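Thiol:disulfide interchange protein DsbA (Neisseria meningitidis serogroup B, PDB 2ZNM) is a thioredoxin-fold protein of the DsbA type that probably acts as a periplasmic disulfide oxidoreductase, exchanging disulfides through a redox-active cysteine pair. Local coordinates at residues H38-P42 with L43-L47; P89-F92 with K93-E97; K116-G120 with K121-R125; Y146-S150 with T151-I155. All coordinates share one frame; numbering follows the deposited sequence.

Interaction 1: H38-P42 with L43-L47; sequences HHFDP and LLLKL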
loop_
_atom_site.group_PDB
_atom_site.type_symbol
_atom_site.label_atom_id
_atom_site.label_comp_id
_atom_site.label_asym_id
_atom_site.label_seq_id
_atom_site.Cartn_x
_atom_site.Cartn_y
_atom_site.Cartn_z
ATOM N N HIS A 38 -7.673 7.058 -13.006
ATOM C CA HIS A 38 -8.780 7.624 -12.221
ATOM C C HIS A 38 -8.381 8.003 -10.794
ATOM O O HIS A 38 -9.252 8.199 -9.953
ATOM C CB HIS A 38 -10.025 6.701 -12.199
ATOM C CG HIS A 38 -10.648 6.468 -13.543
ATOM N ND1 HIS A 38 -11.277 7.463 -14.261
ATOM C CD2 HIS A 38 -10.753 5.342 -14.288
ATOM C CE1 HIS A 38 -11.727 6.964 -15.397
ATOM N NE2 HIS A 38 -11.426 5.677 -15.434
ATOM N N HIS A 39 -7.075 8.114 -10.533
ATOM C CA HIS A 39 -6.537 8.443 -9.194
ATOM C C HIS A 39 -6.883 7.371 -8.150
ATOM O O HIS A 39 -7.077 7.672 -6.967
ATOM C CB HIS A 39 -6.991 9.830 -8.706
ATOM C CG HIS A 39 -6.791 10.928 -9.706
ATOM N ND1 HIS A 39 -5.594 11.597 -9.849
ATOM C CD2 HIS A 39 -7.639 11.485 -10.601
ATOM C CE1 HIS A 39 -5.712 12.512 -10.798
ATOM N NE2 HIS A 39 -6.944 12.464 -11.269
ATOM N N PHE A 40 -6.974 6.124 -8.594
ATOM C CA PHE A 40 -7.038 4.984 -7.685
ATOM C C PHE A 40 -6.381 3.800 -8.378
ATOM O O PHE A 40 -6.411 3.699 -9.606
ATOM C CB PHE A 40 -8.482 4.672 -7.232
ATOM C CG PHE A 40 -9.350 4.068 -8.309
ATOM C CD1 PHE A 40 -9.414 2.684 -8.480
ATOM C CD2 PHE A 40 -10.098 4.877 -9.152
ATOM C CE1 PHE A 40 -10.205 2.129 -9.483
ATOM C CE2 PHE A 40 -10.900 4.327 -10.160
ATOM C CZ PHE A 40 -10.950 2.955 -10.327
ATOM N N ASP A 41 -5.777 2.928 -7.578
ATOM C CA ASP A 41 -5.150 1.694 -8.049
ATOM C C ASP A 41 -6.183 0.642 -8.521
ATOM O O ASP A 41 -6.935 0.100 -7.717
ATOM C CB ASP A 41 -4.292 1.133 -6.914
ATOM C CG ASP A 41 -3.364 0.047 -7.364
ATOM O OD1 ASP A 41 -2.261 -0.019 -6.835
ATOM O OD2 ASP A 41 -3.727 -0.763 -8.229
ATOM N N PRO A 42 -6.224 0.359 -9.841
ATOM C CA PRO A 42 -7.168 -0.661 -10.357
ATOM C C PRO A 42 -6.892 -2.088 -9.846
ATOM O O PRO A 42 -7.809 -2.912 -9.821
ATOM C CB PRO A 42 -6.992 -0.584 -11.885
ATOM C CG PRO A 42 -5.656 0.089 -12.098
ATOM C CD PRO A 42 -5.412 0.975 -10.912
ATOM N N LEU A 43 -5.653 -2.376 -9.436
ATOM C CA LEU A 43 -5.323 -3.695 -8.865
ATOM C C LEU A 43 -6.008 -3.953 -7.518
ATOM O O LEU A 43 -6.588 -5.023 -7.315
ATOM C CB LEU A 43 -3.803 -3.906 -8.758
ATOM C CG LEU A 43 -3.379 -5.327 -8.371
ATOM C CD1 LEU A 43 -3.602 -6.291 -9.529
ATOM C CD2 LEU A 43 -1.925 -5.368 -7.915
ATOM N N LEU A 44 -5.945 -2.978 -6.611
ATOM C CA LEU A 44 -6.632 -3.053 -5.305
ATOM C C LEU A 44 -8.139 -3.239 -5.417
ATOM O O LEU A 44 -8.735 -4.018 -4.665
ATOM C CB LEU A 44 -6.344 -1.785 -4.487
ATOM C CG LEU A 44 -5.237 -1.781 -3.428
ATOM C CD1 LEU A 44 -4.300 -3.003 -3.477
ATOM C CD2 LEU A 44 -4.464 -0.475 -3.452
ATOM N N LEU A 45 -8.748 -2.510 -6.350
ATOM C CA LEU A 45 -10.172 -2.625 -6.648
ATOM C C LEU A 45 -10.566 -4.027 -7.170
ATOM O O LEU A 45 -11.558 -4.621 -6.715
ATOM C CB LEU A 45 -10.580 -1.508 -7.624
ATOM C CG LEU A 45 -12.037 -1.090 -7.907
ATOM C CD1 LEU A 45 -12.457 -1.445 -9.305
ATOM C CD2 LEU A 45 -13.055 -1.580 -6.906
ATOM N N LYS A 46 -9.784 -4.553 -8.111
ATOM C CA LYS A 46 -10.023 -5.869 -8.677
ATOM C C LYS A 46 -9.834 -6.984 -7.642
ATOM O O LYS A 46 -10.630 -7.913 -7.569
ATOM C CB LYS A 46 -9.070 -6.090 -9.838
ATOM C CG LYS A 46 -9.713 -6.645 -11.081
ATOM C CD LYS A 46 -9.946 -8.133 -11.004
ATOM C CE LYS A 46 -10.923 -8.553 -12.096
ATOM N NZ LYS A 46 -10.345 -8.419 -13.463
ATOM N N LEU A 47 -8.756 -6.893 -6.864
ATOM C CA LEU A 47 -8.436 -7.872 -5.839
ATOM C C LEU A 47 -9.504 -7.901 -4.749
ATOM O O LEU A 47 -9.859 -8.963 -4.267
ATOM C CB LEU A 47 -7.046 -7.609 -5.240
ATOM C CG LEU A 47 -5.841 -8.027 -6.096
ATOM C CD1 LEU A 47 -4.524 -7.620 -5.446
ATOM C CD2 LEU A 47 -5.856 -9.534 -6.432
#

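Interaction 2: P89-F92 with K93-E97; sequences PAVF and KAVYE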
loop_
_atom_site.group_PDB
_atom_site.type_symbol
_atom_site.label_atom_id
_atom_site.label_comp_id
_atom_site.label_asym_id
_atom_site.label_seq_id
_atom_site.Cartn_x
_atom_site.Cartn_y
_atom_site.Cartn_z
ATOM N N PRO A 89 -7.957 9.721 -3.684
ATOM C CA PRO A 89 -7.962 10.300 -5.034
ATOM C C PRO A 89 -7.335 11.698 -5.091
ATOM O O PRO A 89 -6.480 11.953 -5.960
ATOM C CB PRO A 89 -9.465 10.329 -5.404
ATOM C CG PRO A 89 -10.057 9.200 -4.622
ATOM C CD PRO A 89 -9.307 9.254 -3.293
ATOM N N ALA A 90 -7.751 12.571 -4.168
ATOM C CA ALA A 90 -7.163 13.905 -3.981
ATOM C C ALA A 90 -5.675 13.881 -3.576
ATOM O O ALA A 90 -4.944 14.813 -3.876
ATOM C CB ALA A 90 -7.981 14.711 -2.963
ATOM N N VAL A 91 -5.224 12.825 -2.904
ATOM C CA VAL A 91 -3.808 12.702 -2.551
ATOM C C VAL A 91 -2.956 12.343 -3.786
ATOM O O VAL A 91 -1.950 13.006 -4.071
ATOM C CB VAL A 91 -3.559 11.703 -1.389
ATOM C CG1 VAL A 91 -2.068 11.595 -1.085
ATOM C CG2 VAL A 91 -4.326 12.121 -0.137
ATOM N N PHE A 92 -3.347 11.306 -4.522
ATOM C CA PHE A 92 -2.683 11.018 -5.793
ATOM C C PHE A 92 -2.546 12.271 -6.659
ATOM O O PHE A 92 -1.466 12.552 -7.185
ATOM C CB PHE A 92 -3.442 9.937 -6.573
ATOM C CG PHE A 92 -3.179 8.543 -6.092
ATOM C CD1 PHE A 92 -2.036 7.861 -6.499
ATOM C CD2 PHE A 92 -4.079 7.903 -5.256
ATOM C CE1 PHE A 92 -1.789 6.571 -6.068
ATOM C CE2 PHE A 92 -3.835 6.617 -4.808
ATOM C CZ PHE A 92 -2.688 5.948 -5.216
ATOM N N LYS A 93 -3.641 13.023 -6.795
ATOM C CA LYS A 93 -3.716 14.138 -7.731
ATOM C C LYS A 93 -2.763 15.254 -7.334
ATOM O O LYS A 93 -2.187 15.918 -8.192
ATOM C CB LYS A 93 -5.147 14.670 -7.809
ATOM C CG LYS A 93 -5.329 15.862 -8.756
ATOM C CD LYS A 93 -6.787 16.224 -8.950
ATOM C CE LYS A 93 -6.955 17.701 -9.179
ATOM N NZ LYS A 93 -8.322 17.995 -9.743
ATOM N N ALA A 94 -2.625 15.467 -6.031
ATOM C CA ALA A 94 -1.756 16.499 -5.492
ATOM C C ALA A 94 -0.293 16.096 -5.738
ATOM O O ALA A 94 0.522 16.913 -6.136
ATOM C CB ALA A 94 -2.040 16.679 -4.008
ATOM N N VAL A 95 0.015 14.823 -5.510
ATOM C CA VAL A 95 1.335 14.277 -5.781
ATOM C C VAL A 95 1.650 14.356 -7.296
ATOM O O VAL A 95 2.751 14.781 -7.669
ATOM C CB VAL A 95 1.486 12.852 -5.165
ATOM C CG1 VAL A 95 2.822 12.219 -5.526
ATOM C CG2 VAL A 95 1.355 12.912 -3.636
ATOM N N TYR A 96 0.669 14.021 -8.149
ATOM C CA TYR A 96 0.812 14.114 -9.620
ATOM C C TYR A 96 1.106 15.517 -10.130
ATOM O O TYR A 96 1.890 15.691 -11.053
ATOM C CB TYR A 96 -0.443 13.648 -10.365
ATOM C CG TYR A 96 -0.864 12.200 -10.201
ATOM C CD1 TYR A 96 -0.059 11.264 -9.540
ATOM C CD2 TYR A 96 -2.075 11.758 -10.739
ATOM C CE1 TYR A 96 -0.475 9.935 -9.398
ATOM C CE2 TYR A 96 -2.483 10.436 -10.603
ATOM C CZ TYR A 96 -1.686 9.537 -9.933
ATOM O OH TYR A 96 -2.109 8.235 -9.805
ATOM N N GLU A 97 0.441 16.514 -9.569
ATOM C CA GLU A 97 0.560 17.881 -10.083
ATOM C C GLU A 97 1.885 18.551 -9.713
ATOM O O GLU A 97 2.366 19.430 -10.429
ATOM C CB GLU A 97 -0.639 18.714 -9.625
ATOM C CG GLU A 97 -1.986 18.171 -10.142
ATOM C CD GLU A 97 -3.113 19.172 -10.026
ATOM O OE1 GLU A 97 -3.113 19.945 -9.043
ATOM O OE2 GLU A 97 -3.993 19.193 -10.922
#

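Interaction 3: K116-G120 with K121-R125; sequences KGFDG and KKLMR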
loop_
_atom_site.group_PDB
_atom_site.type_symbol
_atom_site.label_atom_id
_atom_site.label_comp_id
_atom_site.label_asym_id
_atom_site.label_seq_id
_atom_site.Cartn_x
_atom_site.Cartn_y
_atom_site.Cartn_z
ATOM N N LYS A 116 -12.323 20.385 -0.555
ATOM C CA LYS A 116 -13.802 20.412 -0.529
ATOM C C LYS A 116 -14.464 19.044 -0.322
ATOM O O LYS A 116 -15.598 18.963 0.170
ATOM C CB LYS A 116 -14.371 20.990 -1.833
ATOM C CG LYS A 116 -14.036 22.438 -2.147
ATOM C CD LYS A 116 -14.222 22.676 -3.641
ATOM C CE LYS A 116 -13.810 24.076 -4.050
ATOM N NZ LYS A 116 -13.988 24.295 -5.520
ATOM N N GLY A 117 -13.765 17.982 -0.716
ATOM C CA GLY A 117 -14.368 16.657 -0.838
ATOM C C GLY A 117 -14.266 15.699 0.336
ATOM O O GLY A 117 -14.708 14.552 0.233
ATOM N N PHE A 118 -13.679 16.148 1.445
ATOM C CA PHE A 118 -13.530 15.310 2.640
ATOM C C PHE A 118 -13.162 16.149 3.861
ATOM O O PHE A 118 -12.674 17.272 3.715
ATOM C CB PHE A 118 -12.504 14.179 2.413
ATOM C CG PHE A 118 -11.114 14.660 2.114
ATOM C CD1 PHE A 118 -10.248 15.018 3.148
ATOM C CD2 PHE A 118 -10.661 14.747 0.798
ATOM C CE1 PHE A 118 -8.963 15.475 2.879
ATOM C CE2 PHE A 118 -9.370 15.189 0.514
ATOM C CZ PHE A 118 -8.516 15.557 1.558
ATOM N N ASP A 119 -13.418 15.599 5.052
ATOM C CA ASP A 119 -13.029 16.199 6.335
ATOM C C ASP A 119 -11.511 16.221 6.447
ATOM O O ASP A 119 -10.880 15.206 6.768
ATOM C CB ASP A 119 -13.612 15.384 7.495
ATOM C CG ASP A 119 -13.732 16.187 8.792
ATOM O OD1 ASP A 119 -12.956 17.148 9.014
ATOM O OD2 ASP A 119 -14.620 15.846 9.608
ATOM N N GLY A 120 -10.932 17.384 6.172
ATOM C CA GLY A 120 -9.489 17.555 6.204
ATOM C C GLY A 120 -8.982 17.649 7.629
ATOM O O GLY A 120 -7.833 17.290 7.910
ATOM N N LYS A 121 -9.854 18.134 8.514
ATOM C CA LYS A 121 -9.598 18.204 9.954
ATOM C C LYS A 121 -9.453 16.811 10.563
ATOM O O LYS A 121 -8.556 16.586 11.376
ATOM C CB LYS A 121 -10.709 18.985 10.665
ATOM C CG LYS A 121 -10.526 20.493 10.624
ATOM C CD LYS A 121 -11.753 21.254 11.108
ATOM C CE LYS A 121 -11.571 22.751 10.888
ATOM N NZ LYS A 121 -12.846 23.534 10.955
ATOM N N LYS A 122 -10.323 15.883 10.160
ATOM C CA LYS A 122 -10.242 14.485 10.612
ATOM C C LYS A 122 -8.972 13.796 10.120
ATOM O O LYS A 122 -8.334 13.044 10.856
ATOM C CB LYS A 122 -11.480 13.687 10.188
ATOM C CG LYS A 122 -11.414 12.219 10.573
ATOM C CD LYS A 122 -12.716 11.493 10.329
ATOM C CE LYS A 122 -12.827 10.282 11.255
ATOM N NZ LYS A 122 -12.865 10.662 12.710
ATOM N N LEU A 123 -8.615 14.066 8.869
ATOM C CA LEU A 123 -7.393 13.554 8.284
ATOM C C LEU A 123 -6.143 14.037 9.013
ATOM O O LEU A 123 -5.187 13.277 9.187
ATOM C CB LEU A 123 -7.308 13.962 6.815
ATOM C CG LEU A 123 -6.149 13.382 6.007
ATOM C CD1 LEU A 123 -6.125 11.868 6.134
ATOM C CD2 LEU A 123 -6.237 13.807 4.555
HETATM N N MSE A 124 -6.149 15.305 9.406
HETATM C CA MSE A 124 -4.995 15.911 10.056
HETATM C C MSE A 124 -4.853 15.502 11.523
HETATM O O MSE A 124 -3.748 15.450 12.048
HETATM C CB MSE A 124 -5.018 17.433 9.887
HETATM C CG MSE A 124 -4.597 17.890 8.496
HETATM SE SE MSE A 124 -2.899 17.078 7.882
HETATM C CE MSE A 124 -3.548 15.741 6.629
ATOM N N ARG A 125 -5.983 15.202 12.158
ATOM C CA ARG A 125 -6.026 14.628 13.502
ATOM C C ARG A 125 -5.312 13.275 13.508
ATOM O O ARG A 125 -4.539 12.985 14.407
ATOM C CB ARG A 125 -7.485 14.459 13.932
ATOM C CG ARG A 125 -7.828 15.077 15.267
ATOM C CD ARG A 125 -9.191 15.778 15.219
ATOM N NE ARG A 125 -10.262 14.903 14.728
ATOM C CZ ARG A 125 -11.349 15.322 14.078
ATOM N NH1 ARG A 125 -11.537 16.615 13.818
ATOM N NH2 ARG A 125 -12.254 14.439 13.679
#

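Interaction 4: Y146-S150 with T151-I155; sequences YRIDS and TPTVI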
loop_
_atom_site.group_PDB
_atom_site.type_symbol
_atom_site.label_atom_id
_atom_site.label_comp_id
_atom_site.label_asym_id
_atom_site.label_seq_id
_atom_site.Cartn_x
_atom_site.Cartn_y
_atom_site.Cartn_z
ATOM N N TYR A 146 13.115 -5.491 3.662
ATOM C CA TYR A 146 12.636 -6.480 2.707
ATOM C C TYR A 146 12.928 -6.110 1.253
ATOM O O TYR A 146 12.389 -6.725 0.332
ATOM C CB TYR A 146 11.150 -6.785 2.957
ATOM C CG TYR A 146 10.881 -7.289 4.368
ATOM C CD1 TYR A 146 11.175 -8.606 4.728
ATOM C CD2 TYR A 146 10.352 -6.443 5.345
ATOM C CE1 TYR A 146 10.941 -9.068 6.020
ATOM C CE2 TYR A 146 10.109 -6.897 6.642
ATOM C CZ TYR A 146 10.404 -8.213 6.970
ATOM O OH TYR A 146 10.173 -8.671 8.253
ATOM N N ARG A 147 13.811 -5.123 1.070
ATOM C CA ARG A 147 14.314 -4.686 -0.244
ATOM C C ARG A 147 13.200 -4.424 -1.268
ATOM O O ARG A 147 13.211 -4.972 -2.373
ATOM C CB ARG A 147 15.353 -5.680 -0.803
ATOM C CG ARG A 147 16.704 -5.766 -0.047
ATOM C CD ARG A 147 16.626 -6.664 1.194
ATOM N NE ARG A 147 17.926 -7.184 1.626
ATOM C CZ ARG A 147 18.805 -6.533 2.396
ATOM N NH1 ARG A 147 18.555 -5.302 2.837
ATOM N NH2 ARG A 147 19.948 -7.122 2.724
ATOM N N ILE A 148 12.234 -3.593 -0.897
ATOM C CA ILE A 148 11.168 -3.208 -1.829
ATOM C C ILE A 148 11.643 -2.018 -2.665
ATOM O O ILE A 148 11.684 -0.877 -2.196
ATOM C CB ILE A 148 9.826 -2.935 -1.104
ATOM C CG1 ILE A 148 9.215 -4.247 -0.603
ATOM C CG2 ILE A 148 8.830 -2.279 -2.027
ATOM C CD1 ILE A 148 9.541 -4.576 0.810
ATOM N N ASP A 149 12.022 -2.310 -3.906
ATOM C CA ASP A 149 12.665 -1.328 -4.775
ATOM C C ASP A 149 11.848 -1.043 -6.033
ATOM O O ASP A 149 12.367 -0.524 -7.023
ATOM C CB ASP A 149 14.087 -1.789 -5.128
ATOM C CG ASP A 149 14.117 -3.128 -5.863
ATOM O OD1 ASP A 149 13.077 -3.837 -5.900
ATOM O OD2 ASP A 149 15.199 -3.471 -6.400
ATOM N N SER A 150 10.556 -1.352 -5.961
ATOM C CA SER A 150 9.695 -1.387 -7.127
ATOM C C SER A 150 8.240 -1.254 -6.680
ATOM O O SER A 150 7.837 -1.840 -5.680
ATOM C CB SER A 150 9.936 -2.709 -7.876
ATOM O OG SER A 150 9.088 -2.863 -8.998
ATOM N N THR A 151 7.457 -0.460 -7.402
ATOM C CA THR A 151 6.037 -0.294 -7.099
ATOM C C THR A 151 5.209 -0.547 -8.359
ATOM O O THR A 151 5.577 -0.091 -9.434
ATOM C CB THR A 151 5.709 1.104 -6.507
ATOM O OG1 THR A 151 6.268 2.120 -7.341
ATOM C CG2 THR A 151 6.269 1.261 -5.096
ATOM N N PRO A 152 4.119 -1.320 -8.240
ATOM C CA PRO A 152 3.702 -2.011 -7.006
ATOM C C PRO A 152 4.497 -3.306 -6.770
ATOM O O PRO A 152 4.965 -3.935 -7.723
ATOM C CB PRO A 152 2.229 -2.334 -7.275
ATOM C CG PRO A 152 2.180 -2.564 -8.759
ATOM C CD PRO A 152 3.201 -1.596 -9.361
ATOM N N THR A 153 4.696 -3.679 -5.512
ATOM C CA THR A 153 5.133 -5.040 -5.234
ATOM C C THR A 153 4.126 -5.705 -4.311
ATOM O O THR A 153 3.698 -5.112 -3.315
ATOM C CB THR A 153 6.604 -5.161 -4.724
ATOM O OG1 THR A 153 6.781 -4.404 -3.527
ATOM C CG2 THR A 153 7.582 -4.656 -5.776
ATOM N N VAL A 154 3.730 -6.921 -4.683
ATOM C CA VAL A 154 2.729 -7.679 -3.943
ATOM C C VAL A 154 3.361 -8.878 -3.229
ATOM O O VAL A 154 4.041 -9.697 -3.841
ATOM C CB VAL A 154 1.542 -8.133 -4.854
ATOM C CG1 VAL A 154 0.560 -9.008 -4.083
ATOM C CG2 VAL A 154 0.818 -6.920 -5.446
ATOM N N ILE A 155 3.122 -8.950 -1.923
ATOM C CA ILE A 155 3.524 -10.086 -1.106
ATOM C C ILE A 155 2.300 -10.802 -0.497
ATOM O O ILE A 155 1.412 -10.160 0.083
ATOM C CB ILE A 155 4.543 -9.649 -0.042
ATOM C CG1 ILE A 155 5.704 -8.936 -0.751
ATOM C CG2 ILE A 155 5.037 -10.861 0.746
ATOM C CD1 ILE A 155 6.570 -8.065 0.110
HETATM O O HOH W 1 6.080 -3.823 -10.385
#

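Interaction 1: H38-P42 with L43-L47
Asp41 and Leu43 meet at the first turn of helix 42-50, where the aspartate caps the end of the helix. Followed outward, the Asp41 side chain first uses CB, which packs at 3.8 Å against CD2 of Leu44, the two side chains lying nearly perpendicular. With CG anti to the backbone N (chi1 -167°), the carboxylate folds back over the helix end. There OD2 accepts from Leu43 N at 2.8 Å, a bond that is bent at the hydrogen (134°) although the donor lies nearly along the C-O axis of the acceptor. The same oxygen sits 3.2 Å from CB of Leu43, whose side chain runs alongside that of Asp41. OD1, the other carboxylate oxygen, lies near the Leu44 methyl CD2 and close to OE2 of Glu28 on strand 24-30.

The backbone takes over from here: Lys46 N donates to Pro42 O at 3.1 Å, whereas the bond from Leu45 N to Asp41 O is weak at 3.5 Å. Pro42, first in the helix, has no N-H that would need an acceptor. One residue before the cap, the Phe40 ring reaches forward, and its CE1 rests 4.0 Å from CG of Leu45 in an oblique approach.

Leu43 continues inward to Phe168 and Val172 of helix 167-185. An aspartate N-cap flanked by an apolar pair that spans from N' to N4 is a hydrophobic staple; here it starts the helix that follows the Cys34/Cys37 redox motif of the thioredoxin fold.

Interaction 2: P89-F92 with K93-E97
Between Pro89 and Tyr96 the backbone runs through successive i to i+4 helical bonds: Lys93 N to Pro89 O, Ala94 N to Ala90 O, Val95 N to Val91 O and Tyr96 N to Phe92 O. The last of these is short, with 2.8 Å between Tyr96 N and Phe92 O. The same carbonyl also packs against the Tyr96 ring: Phe92 O stands 3.0 Å above the ring plane, displaced toward the rim near CD1. Tyr96 CG is anti to its carbonyl carbon (chi1 -63°), which lays the ring back along the helix beside the Phe92 side chain, both pointing the same way.

Phe92 CB sits over that ring, 4.2 Å from the centroid, in a CH-pi contact. Farther out, CD1 of Phe92 comes within 3.3 Å of Tyr96 OH. The two aromatic planes are inclined at 57°, an oblique pairing with 5.9 Å between centroids. The tyrosine hydroxyl is held elsewhere, by hydrogen bonds with Cys34 O and His36 N, so the end of the ring is fixed against the redox-motif loop. On another side of the helix, Val91 CG1 and Val95 CG2 make a looser apolar contact at 4.5 Å.

Val91 and Ala94 pack on Trp111 of helix 105-113 and Val95 on Leu71 of helix 69-81, while Tyr32, which meets Phe92 edge-to-face, also touches both valines. A helix with apolar residues inward and an i to i+4 aromatic pair facing the cysteine loop belongs to the helical domain that DsbA proteins insert into the thioredoxin fold, where it borders the redox-active site.

Interaction 3: K116-G120 with K121-R125
Phe118 overlaps Leu123 through one corner of its ring: CE1 touches the Leu123 methyl CD2 at 3.6 Å, the ring meeting the methyl obliquely. The phenylalanine CG stands between the backbone N and the carbonyl carbon (chi1 62°), which carries the ring forward over the helix start, while Leu123 reaches back to it. The pair brackets Asp119, the N-cap of helix 120-127.

Asp119 OD1 accepts from Lys122 N at 3.1 Å. The donor comes from above the carboxylate plane, 73° out of it, so the hydrogen bond reaches OD1 over the flat side of the group. CG of Asp119 also packs 3.6 Å from CB of Lys122, the two side chains crossing at about a right angle. Behind the cap, Leu123 N binds Asp119 O at 3.3 Å and Met124 N, of a selenomethionine, binds Gly120 O at 3.0 Å. Arg125 turns back along the helix, one guanidinium face over the Lys122 CA.

Phe118 also packs on Ala87 and Ala90 of helix 84-97, and Leu123 on Ala77 and Val78 of helix 69-81. With phenylalanine at N' and leucine at N4, this is a hydrophobic staple around an aspartate cap. Lys121, Lys122 and Arg125 make no salt bridge to Asp119; the nearest of their charged atoms, Arg125 NH2, lies 4.9 Å from Asp119 OD2. Together with the helix dipole they would nevertheless probably favour a negative charge on the cap.

Interaction 4: Y146-S150 with T151-I155
Ile148 and Thr153 face each other across a bend that carries the chain from the end of helix 130-145 into strand 153-156. Arg147, with positive phi, is the C' residue of a Schellman motif closing the helix; after a turn at Asp149 the chain is extended at Ser150 and Thr151, passes a cis peptide bond before Pro152, and enters the strand at Thr153. No hydrogen bond joins 146-150 directly to 151-155.

The side-chain contact is therefore one of packing. CG2 of Ile148 touches Thr153 OG1 at 3.3 Å, and CG1 of Ile148 is 3.8 Å from the same oxygen. Thr153 OG1 lies between its backbone N and carbonyl carbon (chi1 59°), an orientation that turns the hydroxyl to the isoleucine. Ser150 OG reaches instead to a water, a weak link at 3.4 Å; that water donates to Pro152 O at 2.9 Å and so links the serine, weakly, to Pro152.

Outside the bend, Ile148 O accepts from Trp64 NE1, Arg147 O from Arg161 NH2, and Thr153 pairs with Phe29 of strand 24-30. Thr151 touches Cys34, which places the cis-proline loop beside the cysteine motif, as in thioredoxins. The direct contact is van der Waals packing of a methyl on a hydroxyl oxygen, with one weak water link: the bend's shape probably owes more to the cis peptide, the Schellman turn and these outside bonds than to direct polar links between its two halves.

In the fold
The four contacts follow one another along the chain; none nests in or crosses another, and each closes only a turn. Interaction 1 opens helix 42-50 after the cysteine motif. Interaction 2 lies within helix 84-97 and meets interaction 1 where the His39 ring and Tyr96 ring pack together. Interaction 3 starts helix 120-127 and touches interaction 2 through Ala90 and Phe118, its centre about 15 Å from that of interaction 2. Interaction 4 returns the chain to the sheet, about 29 Å between centres from interaction 3, and reaches interaction 1 by Leu43 against Val154. Packing thus passes from the helical domain through the loop at His39 and then helix 42-50 into the thioredoxin sheet.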